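PDB 5IPW: oligopeptide ABC transporter, periplasmic oligopeptide-binding protein, putative from Thermotoga maritima MSB8, which probably binds oligopeptides in the periplasm and delivers them to an ABC transporter for uptake, as family 5 solute-binding proteins do. Local coordinates for residues E550-I562 and L574-W587. Sequence-based numbering, arbitrary orientation.
Sequences EVVYRLVDLYYQI and LMAEATKIHRENLW
Leu558 enters a knob-into-hole site formed by Leu574, Glu577, Ala578 and Ile581, with CD1 resting 3.7 Å from Glu577 CB and 3.8 Å from Ala578 CB. About one turn earlier in the helix, Leu555 brings CG to 3.7 Å from Ile581 CG2, while its CD1 also meets the His582 ring, whose NE2 is hydrogen-bonded to Ile507 O. At one end Ile562 CD1 lies 3.6 Å from Met575 SD; at the other, Val551 divides its methyls. With chi1 at 72°, CG1 sits between backbone N and carbonyl carbon and meets the Trp587 ring edge near CZ2 at 3.5 Å, whereas CG2 turns to Ile581.

Asn585, the first residue to leave helical geometry, places CB over one face of that indole. Its ND2 donates to Ile581 O at 3.1 Å, nearly straight (176°) but from above the carbonyl plane. With alanine at this position Ile581 O would probably keep the bond from the backbone N but lose the side-chain donor, and Val551 its amide packing. Helix 523-534 backs helix 550-564, and Trp587 stacks on Trp518. The axes of segments 550-562 and 574-584 approach to 9.8 Å at 161°, so consecutive helices 550-564 and 568-584 form an antiparallel hairpin. Side-chain packing holds it together, since the Glu550-Arg554-Asp557 and Asn585-Ile581 bonds each stay within one segment.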
# COMPACT_ATOMS: atom_id res chain seq x y z
N GLU A 550 -3.99 30.70 1.73
CA GLU A 550 -4.96 30.40 0.68
C GLU A 550 -4.56 29.15 -0.12
O GLU A 550 -5.41 28.41 -0.62
CB GLU A 550 -5.11 31.60 -0.26
CG GLU A 550 -6.40 31.61 -1.06
CD GLU A 550 -7.64 31.65 -0.18
OE1 GLU A 550 -7.60 32.33 0.87
OE2 GLU A 550 -8.65 31.01 -0.52
N VAL A 551 -3.26 28.92 -0.21
CA VAL A 551 -2.72 27.77 -0.91
C VAL A 551 -3.12 26.44 -0.23
O VAL A 551 -3.19 25.40 -0.89
CB VAL A 551 -1.18 27.91 -1.05
CG1 VAL A 551 -0.48 27.71 0.29
CG2 VAL A 551 -0.65 26.98 -2.11
N VAL A 552 -3.40 26.47 1.07
CA VAL A 552 -3.94 25.31 1.79
C VAL A 552 -5.38 25.03 1.37
O VAL A 552 -5.73 23.89 1.08
CB VAL A 552 -3.86 25.50 3.32
CG1 VAL A 552 -4.60 24.39 4.06
CG2 VAL A 552 -2.41 25.54 3.79
N TYR A 553 -6.21 26.06 1.34
CA TYR A 553 -7.60 25.91 0.88
C TYR A 553 -7.65 25.35 -0.54
O TYR A 553 -8.65 24.75 -0.93
CB TYR A 553 -8.35 27.25 0.91
CG TYR A 553 -8.77 27.76 2.27
CD1 TYR A 553 -9.11 26.89 3.31
CD2 TYR A 553 -8.89 29.13 2.51
CE1 TYR A 553 -9.52 27.37 4.55
CE2 TYR A 553 -9.30 29.61 3.74
CZ TYR A 553 -9.61 28.73 4.76
OH TYR A 553 -10.02 29.21 5.98
N ARG A 554 -6.58 25.57 -1.29
CA ARG A 554 -6.48 25.09 -2.67
C ARG A 554 -6.26 23.58 -2.70
O ARG A 554 -6.92 22.87 -3.47
CB ARG A 554 -5.34 25.82 -3.40
CG ARG A 554 -5.69 26.30 -4.81
CD ARG A 554 -7.04 27.00 -4.88
NE ARG A 554 -7.30 27.85 -3.71
CZ ARG A 554 -8.51 28.22 -3.29
NH1 ARG A 554 -9.61 27.84 -3.93
NH2 ARG A 554 -8.62 28.99 -2.21
N LEU A 555 -5.34 23.09 -1.87
CA LEU A 555 -5.10 21.64 -1.73
C LEU A 555 -6.37 20.86 -1.41
O LEU A 555 -6.52 19.72 -1.84
CB LEU A 555 -4.05 21.36 -0.66
CG LEU A 555 -2.59 21.53 -1.07
CD1 LEU A 555 -1.69 21.45 0.15
CD2 LEU A 555 -2.18 20.48 -2.10
N VAL A 556 -7.28 21.48 -0.66
CA VAL A 556 -8.57 20.85 -0.38
C VAL A 556 -9.34 20.70 -1.68
O VAL A 556 -9.82 19.61 -2.00
CB VAL A 556 -9.41 21.66 0.62
CG1 VAL A 556 -10.79 21.04 0.81
CG2 VAL A 556 -8.70 21.76 1.97
N ASP A 557 -9.45 21.79 -2.43
CA ASP A 557 -10.17 21.81 -3.71
C ASP A 557 -9.66 20.73 -4.66
O ASP A 557 -10.46 20.02 -5.29
CB ASP A 557 -10.04 23.18 -4.39
CG ASP A 557 -10.84 24.26 -3.68
OD1 ASP A 557 -12.03 24.02 -3.39
OD2 ASP A 557 -10.28 25.34 -3.44
N LEU A 558 -8.34 20.61 -4.73
CA LEU A 558 -7.70 19.57 -5.52
C LEU A 558 -8.17 18.18 -5.11
O LEU A 558 -8.55 17.38 -5.97
CB LEU A 558 -6.17 19.66 -5.40
CG LEU A 558 -5.48 20.87 -6.03
CD1 LEU A 558 -3.97 20.74 -5.90
CD2 LEU A 558 -5.86 21.06 -7.49
N TYR A 559 -8.15 17.90 -3.81
CA TYR A 559 -8.55 16.58 -3.34
C TYR A 559 -9.98 16.24 -3.74
O TYR A 559 -10.24 15.13 -4.21
CB TYR A 559 -8.43 16.43 -1.82
CG TYR A 559 -8.92 15.07 -1.39
CD1 TYR A 559 -8.13 13.94 -1.57
CD2 TYR A 559 -10.20 14.91 -0.86
CE1 TYR A 559 -8.59 12.69 -1.21
CE2 TYR A 559 -10.66 13.66 -0.50
CZ TYR A 559 -9.85 12.55 -0.68
OH TYR A 559 -10.31 11.31 -0.32
N TYR A 560 -10.89 17.18 -3.54
CA TYR A 560 -12.31 16.91 -3.81
C TYR A 560 -12.62 16.83 -5.30
O TYR A 560 -13.63 16.24 -5.70
CB TYR A 560 -13.20 17.89 -3.07
CG TYR A 560 -13.39 17.45 -1.64
CD1 TYR A 560 -12.49 17.84 -0.64
CD2 TYR A 560 -14.42 16.59 -1.29
CE1 TYR A 560 -12.64 17.41 0.66
CE2 TYR A 560 -14.58 16.16 0.01
CZ TYR A 560 -13.69 16.56 0.98
OH TYR A 560 -13.87 16.12 2.27
N GLN A 561 -11.74 17.39 -6.12
CA GLN A 561 -11.76 17.15 -7.55
C GLN A 561 -11.32 15.73 -7.83
O GLN A 561 -12.00 14.98 -8.52
CB GLN A 561 -10.86 18.13 -8.30
CG GLN A 561 -11.49 19.48 -8.57
CD GLN A 561 -10.63 20.35 -9.46
OE1 GLN A 561 -9.69 20.99 -8.99
NE2 GLN A 561 -10.95 20.38 -10.75
N ILE A 562 -10.17 15.36 -7.26
CA ILE A 562 -9.62 14.02 -7.46
C ILE A 562 -10.63 12.96 -7.03
O ILE A 562 -10.77 11.93 -7.69
CB ILE A 562 -8.30 13.84 -6.68
CG1 ILE A 562 -7.20 14.70 -7.31
CG2 ILE A 562 -7.87 12.37 -6.70
CD1 ILE A 562 -5.90 14.74 -6.52
N LEU A 574 -3.92 16.46 -11.69
CA LEU A 574 -4.36 17.07 -10.43
C LEU A 574 -3.36 16.85 -9.29
O LEU A 574 -3.12 17.75 -8.48
CB LEU A 574 -5.75 16.57 -10.04
CG LEU A 574 -6.90 17.07 -10.91
CD1 LEU A 574 -8.16 16.25 -10.68
CD2 LEU A 574 -7.19 18.55 -10.68
N MET A 575 -2.77 15.66 -9.23
CA MET A 575 -1.73 15.37 -8.24
C MET A 575 -0.47 16.18 -8.51
O MET A 575 0.26 16.51 -7.58
CB MET A 575 -1.38 13.88 -8.24
CG MET A 575 -2.45 13.00 -7.61
SD MET A 575 -2.72 13.31 -5.85
CE MET A 575 -1.13 12.91 -5.13
N ALA A 576 -0.21 16.48 -9.78
CA ALA A 576 0.89 17.36 -10.16
C ALA A 576 0.78 18.71 -9.46
O ALA A 576 1.75 19.20 -8.89
CB ALA A 576 0.92 17.55 -11.67
N GLU A 577 -0.42 19.29 -9.49
CA GLU A 577 -0.68 20.59 -8.86
C GLU A 577 -0.47 20.54 -7.35
O GLU A 577 0.11 21.45 -6.76
CB GLU A 577 -2.12 21.04 -9.13
CG GLU A 577 -2.56 20.92 -10.58
CD GLU A 577 -3.66 21.90 -10.92
OE1 GLU A 577 -3.43 23.11 -10.77
OE2 GLU A 577 -4.75 21.45 -11.34
N ALA A 578 -0.98 19.48 -6.73
CA ALA A 578 -0.83 19.28 -5.29
C ALA A 578 0.64 19.25 -4.89
O ALA A 578 1.05 19.92 -3.94
CB ALA A 578 -1.51 17.99 -4.88
N THR A 579 1.42 18.48 -5.63
CA THR A 579 2.84 18.35 -5.35
C THR A 579 3.60 19.63 -5.69
O THR A 579 4.67 19.89 -5.14
CB THR A 579 3.46 17.17 -6.12
OG1 THR A 579 3.21 17.32 -7.53
CG2 THR A 579 2.87 15.86 -5.64
N LYS A 580 3.04 20.42 -6.61
CA LYS A 580 3.58 21.75 -6.91
C LYS A 580 3.42 22.61 -5.67
O LYS A 580 4.39 23.14 -5.14
CB LYS A 580 2.83 22.39 -8.10
CG LYS A 580 3.31 23.79 -8.50
CD LYS A 580 2.32 24.50 -9.41
CE LYS A 580 2.64 25.99 -9.50
NZ LYS A 580 1.72 26.73 -10.42
N ILE A 581 2.19 22.70 -5.19
CA ILE A 581 1.89 23.46 -3.98
C ILE A 581 2.83 23.07 -2.82
O ILE A 581 3.52 23.92 -2.26
CB ILE A 581 0.41 23.29 -3.58
CG1 ILE A 581 -0.46 24.14 -4.53
CG2 ILE A 581 0.20 23.68 -2.13
CD1 ILE A 581 -1.96 23.93 -4.40
N HIS A 582 2.90 21.78 -2.51
CA HIS A 582 3.82 21.29 -1.47
C HIS A 582 5.29 21.60 -1.77
O HIS A 582 6.15 21.48 -0.89
CB HIS A 582 3.66 19.78 -1.28
CG HIS A 582 2.55 19.39 -0.36
ND1 HIS A 582 2.76 19.10 0.97
CD2 HIS A 582 1.23 19.22 -0.58
CE1 HIS A 582 1.61 18.78 1.53
NE2 HIS A 582 0.66 18.84 0.61
N ARG A 583 5.59 21.94 -3.02
CA ARG A 583 6.94 22.25 -3.45
C ARG A 583 7.27 23.69 -3.12
O ARG A 583 8.33 23.99 -2.57
CB ARG A 583 7.05 22.03 -4.95
CG ARG A 583 8.43 21.74 -5.48
CD ARG A 583 8.32 21.11 -6.86
NE ARG A 583 7.54 21.93 -7.79
CZ ARG A 583 6.87 21.47 -8.86
NH1 ARG A 583 6.86 20.18 -9.16
NH2 ARG A 583 6.20 22.33 -9.62
N GLU A 584 6.35 24.58 -3.48
CA GLU A 584 6.51 26.01 -3.26
C GLU A 584 6.43 26.39 -1.77
O GLU A 584 7.15 27.28 -1.33
CB GLU A 584 5.46 26.77 -4.09
CG GLU A 584 5.82 26.79 -5.58
CD GLU A 584 4.64 27.05 -6.49
OE1 GLU A 584 4.88 27.19 -7.71
OE2 GLU A 584 3.49 27.10 -6.02
N ASN A 585 5.57 25.70 -1.02
CA ASN A 585 5.54 25.79 0.44
C ASN A 585 6.16 24.52 1.00
O ASN A 585 5.88 23.44 0.50
CB ASN A 585 4.11 25.90 0.94
CG ASN A 585 3.32 26.98 0.22
OD1 ASN A 585 3.13 28.07 0.75
ND2 ASN A 585 2.83 26.68 -0.98
N LEU A 586 6.99 24.63 2.02
CA LEU A 586 7.66 23.44 2.54
C LEU A 586 7.20 23.10 3.96
O LEU A 586 8.01 23.05 4.89
CB LEU A 586 9.19 23.61 2.47
CG LEU A 586 9.91 22.79 1.41
CD1 LEU A 586 9.25 22.88 0.05
CD2 LEU A 586 11.36 23.25 1.32
N TRP A 587 5.90 22.84 4.09
CA TRP A 587 5.29 22.57 5.39
C TRP A 587 5.87 21.35 6.08
O TRP A 587 5.93 21.30 7.31
CB TRP A 587 3.80 22.37 5.24
CG TRP A 587 3.10 23.58 4.79
CD1 TRP A 587 3.01 24.78 5.43
CD2 TRP A 587 2.36 23.71 3.58
NE1 TRP A 587 2.25 25.65 4.70
CE2 TRP A 587 1.84 25.02 3.55
CE3 TRP A 587 2.08 22.85 2.52
CZ2 TRP A 587 1.05 25.49 2.50
CZ3 TRP A 587 1.30 23.31 1.47
CH2 TRP A 587 0.79 24.62 1.47